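Local coordinates for probable glutathione reductase (Sinorhizobium meliloti, PDB 4DNA), which probably catalyses the NADPH-dependent reduction of glutathione disulfide to glutathione, working as a homodimer with one FAD in each subunit, at residues 50-55 with 344-349; 173-178 with 259-264; 185-190 with 219-224; 388-393 with 406-411. One frame throughout, in Å; residues are numbered along the deposited sequence.

Contact 1. Residues 50-55 with 344-349; sequences PKKLYV and AVFSQP. With FAD (flavin-adenine dinucleotide), chain C.
K51 approaches the edge of the F346 ring, though its NZ is uncertainly placed, being modelled too close to the flavin. The same NZ forms a salt bridge with E184, whose carboxylate also accepts the backbone N-H of F346, so one acid ties the lysine and the phenylalanine together next to the flavin that K51 helps to bind. K52 takes a different approach and lies over one face of the ring: CD is 3.8 Å from the ring centre and 11° off the normal, a CH-pi contact, and K52 CE comes to 3.4 Å from F346 CE1. A bend at chi2 (71°) lays the aliphatic chain across the ring, and NZ goes on to P440 O of the second subunit. One turn further on, V55 sets CG2 beside the backbone of F346, 3.6 Å from its O and 4.1 Å from its CB. Beyond it, Q348 turns OE1 to S58, which lies on the helix of V55. Helix 48-66 thus meets the inverse gamma turn at F346 that follows strand 343-345, with V55 also resting on I188 of helix 180-191, and S347 and P349 packing on helix 211-223.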
# COMPACT_ATOMS: atom_id res chain seq x y z
N PRO A 50 -6.10 12.69 14.34
CA PRO A 50 -6.32 11.84 15.51
C PRO A 50 -6.99 10.52 15.15
O PRO A 50 -6.65 9.48 15.73
CB PRO A 50 -7.24 12.67 16.42
CG PRO A 50 -7.71 13.80 15.59
CD PRO A 50 -6.70 14.02 14.51
N LYS A 51 -7.91 10.55 14.20
CA LYS A 51 -8.64 9.34 13.86
C LYS A 51 -7.67 8.23 13.48
O LYS A 51 -7.74 7.12 14.01
CB LYS A 51 -9.66 9.60 12.76
CG LYS A 51 -10.15 8.33 12.07
CD LYS A 51 -9.64 8.22 10.64
CE LYS A 51 -10.33 9.26 9.79
NZ LYS A 51 -10.18 8.97 8.35
N LYS A 52 -6.75 8.55 12.58
CA LYS A 52 -5.85 7.55 12.02
C LYS A 52 -4.92 6.98 13.09
O LYS A 52 -4.51 5.82 13.01
CB LYS A 52 -5.08 8.15 10.83
CG LYS A 52 -4.21 7.18 10.03
CD LYS A 52 -5.01 6.20 9.18
CE LYS A 52 -4.10 5.36 8.29
NZ LYS A 52 -3.41 6.17 7.26
N LEU A 53 -4.61 7.79 14.10
CA LEU A 53 -3.79 7.32 15.20
C LEU A 53 -4.53 6.25 15.99
O LEU A 53 -4.00 5.17 16.29
CB LEU A 53 -3.39 8.49 16.10
CG LEU A 53 -2.46 9.57 15.49
CD1 LEU A 53 -2.03 10.58 16.53
CD2 LEU A 53 -1.23 8.98 14.82
N TYR A 54 -5.79 6.54 16.30
CA TYR A 54 -6.63 5.62 17.06
C TYR A 54 -6.85 4.33 16.29
O TYR A 54 -6.96 3.26 16.87
CB TYR A 54 -7.95 6.32 17.40
CG TYR A 54 -7.86 7.26 18.61
CD1 TYR A 54 -6.67 7.98 18.89
CD2 TYR A 54 -8.95 7.45 19.46
CE1 TYR A 54 -6.59 8.83 19.99
CE2 TYR A 54 -8.86 8.29 20.55
CZ TYR A 54 -7.69 8.98 20.81
OH TYR A 54 -7.64 9.81 21.90
N VAL A 55 -6.87 4.44 14.96
CA VAL A 55 -6.92 3.26 14.11
C VAL A 55 -5.67 2.44 14.37
O VAL A 55 -5.76 1.22 14.58
CB VAL A 55 -6.98 3.63 12.62
CG1 VAL A 55 -6.69 2.42 11.77
CG2 VAL A 55 -8.33 4.22 12.28
N ALA A 344 -10.67 6.87 0.97
CA ALA A 344 -10.46 5.73 1.85
C ALA A 344 -11.47 5.74 3.01
O ALA A 344 -12.07 6.77 3.32
CB ALA A 344 -9.03 5.73 2.38
N VAL A 345 -11.69 4.58 3.60
CA VAL A 345 -12.42 4.48 4.86
C VAL A 345 -11.51 3.66 5.74
O VAL A 345 -11.16 2.53 5.41
CB VAL A 345 -13.77 3.75 4.72
CG1 VAL A 345 -14.41 3.57 6.10
CG2 VAL A 345 -14.70 4.52 3.80
N PHE A 346 -11.12 4.22 6.87
CA PHE A 346 -10.17 3.53 7.70
C PHE A 346 -10.85 2.67 8.71
O PHE A 346 -10.60 2.76 9.91
CB PHE A 346 -9.17 4.50 8.28
CG PHE A 346 -8.22 5.01 7.26
CD1 PHE A 346 -7.19 4.20 6.80
CD2 PHE A 346 -8.39 6.26 6.72
CE1 PHE A 346 -6.31 4.65 5.84
CE2 PHE A 346 -7.52 6.74 5.76
CZ PHE A 346 -6.47 5.94 5.31
N SER A 347 -11.74 1.82 8.19
CA SER A 347 -12.31 0.75 8.95
C SER A 347 -11.30 -0.38 8.89
O SER A 347 -10.15 -0.21 8.46
CB SER A 347 -13.63 0.31 8.35
OG SER A 347 -13.44 -0.12 7.02
N GLN A 348 -11.70 -1.55 9.34
CA GLN A 348 -10.76 -2.63 9.44
C GLN A 348 -11.62 -3.84 9.19
O GLN A 348 -12.45 -4.17 10.04
CB GLN A 348 -10.15 -2.68 10.85
CG GLN A 348 -9.52 -1.37 11.33
CD GLN A 348 -9.11 -1.41 12.80
OE1 GLN A 348 -9.37 -0.48 13.56
NE2 GLN A 348 -8.45 -2.49 13.19
N PRO A 349 -11.47 -4.47 8.00
CA PRO A 349 -10.52 -4.13 6.93
C PRO A 349 -10.76 -2.75 6.28
O PRO A 349 -11.90 -2.26 6.27
CB PRO A 349 -10.76 -5.23 5.89
CG PRO A 349 -12.17 -5.66 6.13
CD PRO A 349 -12.36 -5.58 7.61
PA FAD C . -12.44 22.89 9.37
O1A FAD C . -13.77 22.28 9.79
O2A FAD C . -11.18 22.07 9.25
O5B FAD C . -12.11 24.11 10.36
C5B FAD C . -12.68 25.41 10.22
C4B FAD C . -12.35 26.16 11.50
O4B FAD C . -13.09 27.36 11.66
C3B FAD C . -12.67 25.28 12.70
O3B FAD C . -11.46 25.09 13.46
C2B FAD C . -13.75 26.04 13.45
O2B FAD C . -13.62 25.87 14.86
C1B FAD C . -13.52 27.48 13.02
N9A FAD C . -14.74 28.33 13.04
C8A FAD C . -15.99 27.88 12.82
N7A FAD C . -16.90 28.88 12.88
C5A FAD C . -16.22 30.00 13.14
C6A FAD C . -16.60 31.41 13.32
N6A FAD C . -17.92 31.73 13.24
N1A FAD C . -15.61 32.30 13.58
C2A FAD C . -14.32 31.92 13.66
N3A FAD C . -13.90 30.64 13.51
C4A FAD C . -14.79 29.65 13.25
N1 FAD C . -11.18 14.09 5.62
C2 FAD C . -10.30 13.38 4.89
O2 FAD C . -9.93 13.82 3.78
N3 FAD C . -9.80 12.20 5.32
C4 FAD C . -10.14 11.65 6.50
O4 FAD C . -9.65 10.56 6.87
C4X FAD C . -11.12 12.37 7.35
N5 FAD C . -11.52 11.89 8.55
C5X FAD C . -12.41 12.58 9.31
C6 FAD C . -12.81 12.08 10.55
C7 FAD C . -13.74 12.79 11.33
C7M FAD C . -14.14 12.21 12.66
C8 FAD C . -14.28 14.10 10.85
C8M FAD C . -15.27 14.91 11.65
C9 FAD C . -13.88 14.60 9.61
C9A FAD C . -12.97 13.89 8.83
N10 FAD C . -12.57 14.41 7.58
C10 FAD C . -11.63 13.66 6.82
C1' FAD C . -13.12 15.69 7.11
C2' FAD C . -12.17 16.87 7.28
O2' FAD C . -11.77 16.96 8.65
C3' FAD C . -12.83 18.16 6.80
O3' FAD C . -13.39 17.93 5.50
C4' FAD C . -11.86 19.34 6.73
O4' FAD C . -11.42 19.69 8.05
C5' FAD C . -12.52 20.55 6.08
O5' FAD C . -11.96 21.73 6.66
P FAD C . -12.62 23.20 6.52
O1P FAD C . -11.66 24.11 5.77
O2P FAD C . -14.05 23.07 6.07
O3P FAD C . -12.64 23.75 8.03

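Contact 2. Residues 173-178 with 259-264; sequences ILIAGG and QVMLAL
Four backbone hydrogen bonds zip segments 173-178 and 259-264 together as parallel strands, their directions 17° apart. L174 uses both of its polar backbone atoms: its N donates to Q259 O (3.0 Å) and its O accepts from M261 N (2.9 Å). A176 repeats the pattern two residues on, its N donating to M261 O and its O accepting from A263 N (2.9 Å), the last bond across, made where the second strand has already ended. CA-H...O contacts fill in between, as from V260 CA to L174 O. This is the edge of the four-stranded parallel sheet of a Rossmann-type domain: 172-176 is an inner strand and 259-262 an outermost one, and G177 and G178 begin the glycine-rich turn predicted to bind the pyridine nucleotide. Apolar pairs occupy both faces. I173, I175 and M261 share the one packed against helix 180-191. There I175 and M261 run side by side, with I175 CG1 3.8 Å from M261 CB; chi1 of -59° puts CG1 beside the backbone N and leaves I175 CG2 anti to it, where it reaches A263 CB at 4.1 Å. Replacing I175 with an alanine would probably open a gap between M261, A263 and A186 of that helix. On the reverse face A176 CB is covered by L262 CD2 (4.3 Å) and L264 CD2 (4.1 Å), while L264 CG lies 4.0 Å from G177 CA.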
# COMPACT_ATOMS: atom_id res chain seq x y z
N ILE A 173 -20.10 0.48 24.05
CA ILE A 173 -20.58 1.62 23.26
C ILE A 173 -21.66 1.21 22.23
O ILE A 173 -21.63 0.10 21.68
CB ILE A 173 -19.44 2.38 22.53
CG1 ILE A 173 -19.89 3.80 22.17
CG2 ILE A 173 -18.97 1.64 21.28
CD1 ILE A 173 -18.74 4.77 21.99
N LEU A 174 -22.60 2.11 21.99
CA LEU A 174 -23.57 1.93 20.92
C LEU A 174 -23.49 3.12 19.99
O LEU A 174 -23.73 4.25 20.42
CB LEU A 174 -24.99 1.78 21.47
CG LEU A 174 -26.11 1.79 20.42
CD1 LEU A 174 -26.16 0.47 19.69
CD2 LEU A 174 -27.46 2.12 21.02
N ILE A 175 -23.19 2.86 18.72
CA ILE A 175 -23.04 3.90 17.72
C ILE A 175 -24.12 3.88 16.64
O ILE A 175 -24.15 3.01 15.79
CB ILE A 175 -21.69 3.81 17.00
CG1 ILE A 175 -20.55 3.94 18.00
CG2 ILE A 175 -21.60 4.90 15.94
CD1 ILE A 175 -19.27 3.27 17.54
N ALA A 176 -24.99 4.89 16.68
CA ALA A 176 -25.92 5.17 15.60
C ALA A 176 -25.21 5.89 14.44
O ALA A 176 -24.41 6.81 14.65
CB ALA A 176 -27.07 6.01 16.12
N GLY A 177 -25.50 5.46 13.22
CA GLY A 177 -24.90 6.08 12.03
C GLY A 177 -24.44 4.99 11.08
O GLY A 177 -24.07 3.91 11.53
N GLY A 178 -24.47 5.27 9.78
CA GLY A 178 -24.01 4.29 8.80
C GLY A 178 -22.84 4.70 7.92
O GLY A 178 -22.35 3.90 7.14
N GLN A 259 -21.55 4.35 26.69
CA GLN A 259 -21.71 5.57 25.89
C GLN A 259 -22.59 5.29 24.68
O GLN A 259 -22.62 4.16 24.16
CB GLN A 259 -20.35 6.12 25.43
CG GLN A 259 -19.35 6.37 26.55
CD GLN A 259 -19.58 7.68 27.28
OE1 GLN A 259 -20.06 8.66 26.71
NE2 GLN A 259 -19.24 7.71 28.55
N VAL A 260 -23.31 6.33 24.24
CA VAL A 260 -24.09 6.29 23.01
C VAL A 260 -23.62 7.40 22.07
O VAL A 260 -23.84 8.57 22.33
CB VAL A 260 -25.61 6.43 23.26
CG1 VAL A 260 -26.36 6.45 21.94
CG2 VAL A 260 -26.11 5.30 24.14
N MSE A 261 -22.97 7.01 20.99
CA MSE A 261 -22.43 7.96 20.04
C MSE A 261 -23.37 8.16 18.91
O MSE A 261 -23.83 7.20 18.28
CB MSE A 261 -21.13 7.41 19.49
CG MSE A 261 -20.43 8.47 18.65
SE MSE A 261 -18.69 7.69 18.17
CE MSE A 261 -17.59 9.32 18.09
N LEU A 262 -23.66 9.43 18.64
CA LEU A 262 -24.35 9.83 17.42
C LEU A 262 -23.36 10.24 16.33
O LEU A 262 -22.68 11.25 16.45
CB LEU A 262 -25.30 10.98 17.69
CG LEU A 262 -26.31 10.72 18.78
CD1 LEU A 262 -27.00 12.04 19.06
CD2 LEU A 262 -27.29 9.62 18.38
N ALA A 263 -23.30 9.42 15.29
CA ALA A 263 -22.41 9.66 14.16
C ALA A 263 -23.21 9.74 12.88
O ALA A 263 -22.87 9.08 11.90
CB ALA A 263 -21.37 8.56 14.07
N LEU A 264 -24.29 10.53 12.88
CA LEU A 264 -25.14 10.66 11.70
C LEU A 264 -25.14 12.08 11.14
O LEU A 264 -26.04 12.88 11.43
CB LEU A 264 -26.58 10.21 11.99
CG LEU A 264 -26.85 9.36 13.22
CD1 LEU A 264 -27.15 10.27 14.40
CD2 LEU A 264 -28.03 8.45 12.95

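Contact 3. Residues 185-190 with 219-224; sequences FANIFH and AAMEEK
Side chains bridge two neighbouring helices here, 180-191 and the end of 211-223, with K224 just past it; these are successive helices of the Rossmann-type domain. N187 and K224 form the polar link: K224 NZ donates to N187 OD1 at 2.8 Å, almost in line with the carbonyl bond (C=O...donor angle 162°). K224 begins with CG wedged between its own N and carbonyl carbon (chi1 77°) and is extended from there on, which carries its ammonium across the gap. The amide of N187 is held at both ends, as ND2 bonds back to V183 O one turn earlier. A leucine in place of N187 would probably deprive K224 of this acceptor and leave V183 O without its side-chain donor. Selenomethionine M221, bent at chi3 (90°), comes alongside the ND2 end of the amide, with CE 3.4 Å from N187 ND2 and 3.8 Å from A186 CB. Further along, H190 sets NE2 3.0 Å from K224 O, and K224 CG lies 3.9 Å from NE2. Between these helices and the parallel sheet, A186 rests on T196 and M221 on L198; on another side N187 meets S347, and K224 NZ has a second acceptor in Q348 O.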
# COMPACT_ATOMS: atom_id res chain seq x y z
N PHE A 185 -15.07 4.56 13.94
CA PHE A 185 -15.11 4.51 15.38
C PHE A 185 -15.47 3.14 15.94
O PHE A 185 -14.80 2.65 16.83
CB PHE A 185 -16.04 5.59 15.93
CG PHE A 185 -15.34 6.89 16.14
CD1 PHE A 185 -14.51 7.07 17.23
CD2 PHE A 185 -15.46 7.92 15.22
CE1 PHE A 185 -13.83 8.25 17.43
CE2 PHE A 185 -14.78 9.11 15.42
CZ PHE A 185 -13.97 9.28 16.53
N ALA A 186 -16.51 2.53 15.39
CA ALA A 186 -16.91 1.19 15.79
C ALA A 186 -15.73 0.25 15.72
O ALA A 186 -15.51 -0.55 16.62
CB ALA A 186 -18.04 0.68 14.94
N ASN A 187 -14.97 0.36 14.64
CA ASN A 187 -13.76 -0.45 14.52
C ASN A 187 -12.67 -0.04 15.52
O ASN A 187 -12.01 -0.91 16.08
CB ASN A 187 -13.26 -0.45 13.09
CG ASN A 187 -14.03 -1.42 12.23
OD1 ASN A 187 -13.76 -2.62 12.24
ND2 ASN A 187 -15.00 -0.91 11.49
N ILE A 188 -12.51 1.26 15.74
CA ILE A 188 -11.51 1.72 16.70
C ILE A 188 -11.86 1.14 18.07
O ILE A 188 -11.07 0.41 18.67
CB ILE A 188 -11.36 3.26 16.72
CG1 ILE A 188 -10.61 3.75 15.48
CG2 ILE A 188 -10.59 3.72 17.94
CD1 ILE A 188 -10.90 5.18 15.10
N PHE A 189 -13.07 1.42 18.55
CA PHE A 189 -13.47 0.96 19.87
C PHE A 189 -13.41 -0.55 19.99
O PHE A 189 -12.92 -1.06 21.00
CB PHE A 189 -14.84 1.51 20.28
CG PHE A 189 -14.80 2.97 20.64
CD1 PHE A 189 -13.86 3.44 21.56
CD2 PHE A 189 -15.68 3.86 20.07
CE1 PHE A 189 -13.80 4.79 21.89
CE2 PHE A 189 -15.63 5.21 20.40
CZ PHE A 189 -14.69 5.67 21.32
N HIS A 190 -13.89 -1.27 18.98
CA HIS A 190 -13.87 -2.73 19.04
C HIS A 190 -12.48 -3.24 19.21
O HIS A 190 -12.22 -4.04 20.10
CB HIS A 190 -14.50 -3.39 17.82
CG HIS A 190 -14.46 -4.90 17.87
ND1 HIS A 190 -15.41 -5.63 18.48
CD2 HIS A 190 -13.51 -5.81 17.40
CE1 HIS A 190 -15.10 -6.93 18.39
NE2 HIS A 190 -13.94 -7.04 17.73
N ALA A 219 -19.84 -8.09 6.68
CA ALA A 219 -19.49 -9.47 7.02
C ALA A 219 -18.32 -9.53 8.01
O ALA A 219 -18.45 -10.12 9.07
CB ALA A 219 -19.20 -10.29 5.77
N ALA A 220 -17.20 -8.88 7.68
CA ALA A 220 -15.98 -8.94 8.49
C ALA A 220 -16.18 -8.37 9.88
O ALA A 220 -15.64 -8.89 10.86
CB ALA A 220 -14.85 -8.21 7.79
N MSE A 221 -16.99 -7.31 9.96
CA MSE A 221 -17.31 -6.65 11.22
C MSE A 221 -18.08 -7.56 12.14
O MSE A 221 -17.66 -7.75 13.28
CB MSE A 221 -18.07 -5.36 10.96
CG MSE A 221 -17.06 -4.23 10.76
SE MSE A 221 -17.93 -2.54 10.24
CE MSE A 221 -18.28 -1.72 12.00
N GLU A 222 -19.19 -8.15 11.68
CA GLU A 222 -19.98 -8.97 12.59
C GLU A 222 -19.37 -10.34 12.84
O GLU A 222 -19.56 -10.94 13.91
CB GLU A 222 -21.47 -9.01 12.21
CG GLU A 222 -21.86 -9.81 10.99
CD GLU A 222 -23.38 -9.85 10.81
OE1 GLU A 222 -24.07 -9.04 11.48
OE2 GLU A 222 -23.88 -10.68 10.01
N GLU A 223 -18.60 -10.81 11.87
CA GLU A 223 -17.75 -12.00 12.02
C GLU A 223 -16.80 -11.84 13.21
O GLU A 223 -16.51 -12.81 13.90
CB GLU A 223 -16.94 -12.24 10.74
CG GLU A 223 -16.73 -13.69 10.35
CD GLU A 223 -15.61 -14.38 11.12
OE1 GLU A 223 -14.64 -13.70 11.54
OE2 GLU A 223 -15.71 -15.62 11.32
N LYS A 224 -16.32 -10.61 13.45
CA LYS A 224 -15.34 -10.39 14.52
C LYS A 224 -15.93 -9.93 15.85
O LYS A 224 -15.19 -9.60 16.77
CB LYS A 224 -14.17 -9.50 14.05
CG LYS A 224 -14.44 -8.02 13.96
CD LYS A 224 -13.22 -7.29 13.40
CE LYS A 224 -13.60 -5.94 12.81
NZ LYS A 224 -12.44 -5.02 12.60

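Contact 4. Residues 388-393 with 406-411; sequences KTIMKL and HILGHD
The imidazole of H406 lies obliquely to the K392 carbonyl, with CD2 3.8 Å from K392 O; its ND1 is bonded to T353 OG1, and NE2 makes a weak bond to I356 O. The flat peptide groups meet more regularly. I390 and L408 form a hydrogen-bonded antiparallel pair, I390 N giving to L408 O at 3.1 Å and L408 N to I390 O at 2.8 Å, both donors in the plane of the carbonyl they reach. The second bond is nearly straight, 176° at the hydrogen. K392 and H406 form a second such pair, K392 N giving to H406 O at 2.7 Å and H406 N to K392 O. Strands 389-396 and 402-408 thereby make a beta hairpin inside the antiparallel sheet of the dimerisation domain. The non-hydrogen-bonded pair between these rungs is M391 and I407, whose side chains turn to helix 412-424; chi1 of -82° puts M391 CG beside the backbone N, from where it meets I407 CD1 at 3.8 Å. On the other face I390 and L408 run alongside each other, I390 CD1 4.2 Å from L408 CD2, and together with H406 they pack on M213 of helix 211-223. K392 shares that face, and its ammonium makes salt bridges to D210, D212 and E358, a cluster likely to stabilise its positive charge. At the open end of the hairpin, away from its turn, T389 CG2 lies 3.4 Å from L408 O.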
# COMPACT_ATOMS: atom_id res chain seq x y z
N LYS A 388 -10.70 -11.93 4.30
CA LYS A 388 -10.76 -12.01 2.84
C LYS A 388 -10.48 -10.66 2.19
O LYS A 388 -11.00 -9.63 2.61
CB LYS A 388 -12.08 -12.63 2.37
CG LYS A 388 -11.97 -14.14 2.16
CD LYS A 388 -13.15 -14.90 2.75
CE LYS A 388 -12.90 -16.41 2.73
NZ LYS A 388 -14.09 -17.23 3.13
N THR A 389 -9.63 -10.65 1.19
CA THR A 389 -9.44 -9.43 0.44
C THR A 389 -10.37 -9.45 -0.78
O THR A 389 -10.37 -10.41 -1.55
CB THR A 389 -7.96 -9.20 0.05
OG1 THR A 389 -7.19 -9.06 1.25
CG2 THR A 389 -7.79 -7.95 -0.79
N ILE A 390 -11.17 -8.40 -0.91
CA ILE A 390 -11.94 -8.20 -2.13
C ILE A 390 -11.32 -7.07 -2.94
O ILE A 390 -11.04 -6.00 -2.40
CB ILE A 390 -13.44 -7.99 -1.85
CG1 ILE A 390 -14.04 -9.27 -1.27
CG2 ILE A 390 -14.19 -7.68 -3.13
CD1 ILE A 390 -15.18 -9.03 -0.30
N MSE A 391 -11.07 -7.35 -4.22
CA MSE A 391 -10.45 -6.39 -5.14
C MSE A 391 -11.24 -6.37 -6.41
O MSE A 391 -11.25 -7.35 -7.16
CB MSE A 391 -9.05 -6.87 -5.48
CG MSE A 391 -8.14 -6.43 -4.35
SE MSE A 391 -6.25 -6.57 -4.91
CE MSE A 391 -5.41 -5.67 -3.38
N LYS A 392 -11.92 -5.25 -6.69
CA LYS A 392 -12.90 -5.25 -7.76
C LYS A 392 -12.71 -4.11 -8.73
O LYS A 392 -12.71 -2.96 -8.33
CB LYS A 392 -14.31 -5.27 -7.18
CG LYS A 392 -15.42 -4.84 -8.12
CD LYS A 392 -16.65 -5.73 -7.96
CE LYS A 392 -17.92 -5.08 -8.47
NZ LYS A 392 -18.75 -4.49 -7.40
N LEU A 393 -12.56 -4.46 -10.00
CA LEU A 393 -12.42 -3.50 -11.09
C LEU A 393 -13.66 -3.44 -11.94
O LEU A 393 -14.22 -4.49 -12.30
CB LEU A 393 -11.24 -3.88 -11.98
CG LEU A 393 -9.86 -3.56 -11.41
CD1 LEU A 393 -8.75 -4.16 -12.26
CD2 LEU A 393 -9.71 -2.07 -11.31
N HIS A 406 -12.30 -0.76 -6.53
CA HIS A 406 -12.72 -0.90 -5.14
C HIS A 406 -11.97 -2.00 -4.46
O HIS A 406 -11.92 -3.13 -4.97
CB HIS A 406 -14.21 -1.19 -5.08
CG HIS A 406 -15.03 -0.36 -6.03
ND1 HIS A 406 -15.45 0.89 -5.73
CD2 HIS A 406 -15.48 -0.63 -7.32
CE1 HIS A 406 -16.13 1.39 -6.77
NE2 HIS A 406 -16.15 0.45 -7.75
N ILE A 407 -11.39 -1.67 -3.31
CA ILE A 407 -10.52 -2.56 -2.55
C ILE A 407 -11.01 -2.65 -1.12
O ILE A 407 -11.21 -1.63 -0.46
CB ILE A 407 -9.06 -2.06 -2.48
CG1 ILE A 407 -8.54 -1.59 -3.85
CG2 ILE A 407 -8.15 -3.14 -1.92
CD1 ILE A 407 -8.38 -2.69 -4.88
N LEU A 408 -11.21 -3.87 -0.64
CA LEU A 408 -11.44 -4.10 0.77
C LEU A 408 -10.28 -4.94 1.30
O LEU A 408 -10.06 -6.06 0.83
CB LEU A 408 -12.77 -4.83 0.97
CG LEU A 408 -13.15 -5.16 2.41
CD1 LEU A 408 -13.31 -3.88 3.22
CD2 LEU A 408 -14.43 -5.97 2.43
N GLY A 409 -9.53 -4.40 2.24
CA GLY A 409 -8.36 -5.10 2.73
C GLY A 409 -7.21 -4.17 3.04
O GLY A 409 -7.33 -2.94 2.93
N HIS A 410 -6.09 -4.78 3.42
CA HIS A 410 -4.93 -4.05 3.92
C HIS A 410 -4.39 -3.08 2.94
O HIS A 410 -4.02 -3.47 1.83
CB HIS A 410 -3.85 -5.01 4.37
CG HIS A 410 -4.27 -5.87 5.54
ND1 HIS A 410 -4.22 -5.44 6.82
CD2 HIS A 410 -4.80 -7.16 5.57
CE1 HIS A 410 -4.68 -6.41 7.64
NE2 HIS A 410 -5.03 -7.47 6.87
N ASP A 411 -4.35 -1.82 3.34
CA ASP A 411 -3.70 -0.74 2.57
C ASP A 411 -4.55 -0.24 1.41
O ASP A 411 -4.05 0.44 0.49
CB ASP A 411 -2.30 -1.16 2.09
CG ASP A 411 -1.40 -1.60 3.23
OD1 ASP A 411 -1.23 -0.80 4.19
OD2 ASP A 411 -0.87 -2.75 3.17

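Contact 1 closes the longest loop, and contact 2 is nested within it, with contact 3 nested inside contact 2; contact 4 follows later in the chain. Contacts 2 and 3, centres about 13 Å apart, belong to one Rossmann-type domain, where strand 172-176 leads into helix 180-191, and they touch through I173 and F189. Contact 3 meets contact 1, about 12 Å away between centres, through K224 NZ and Q348 O. P349 of contact 1 in turn packs on L408 of contact 4, whose hairpin shares a sheet with strand 343-345. The chain of touches thus runs from the predicted nucleotide-binding domain, past the flavin, to the dimerisation domain.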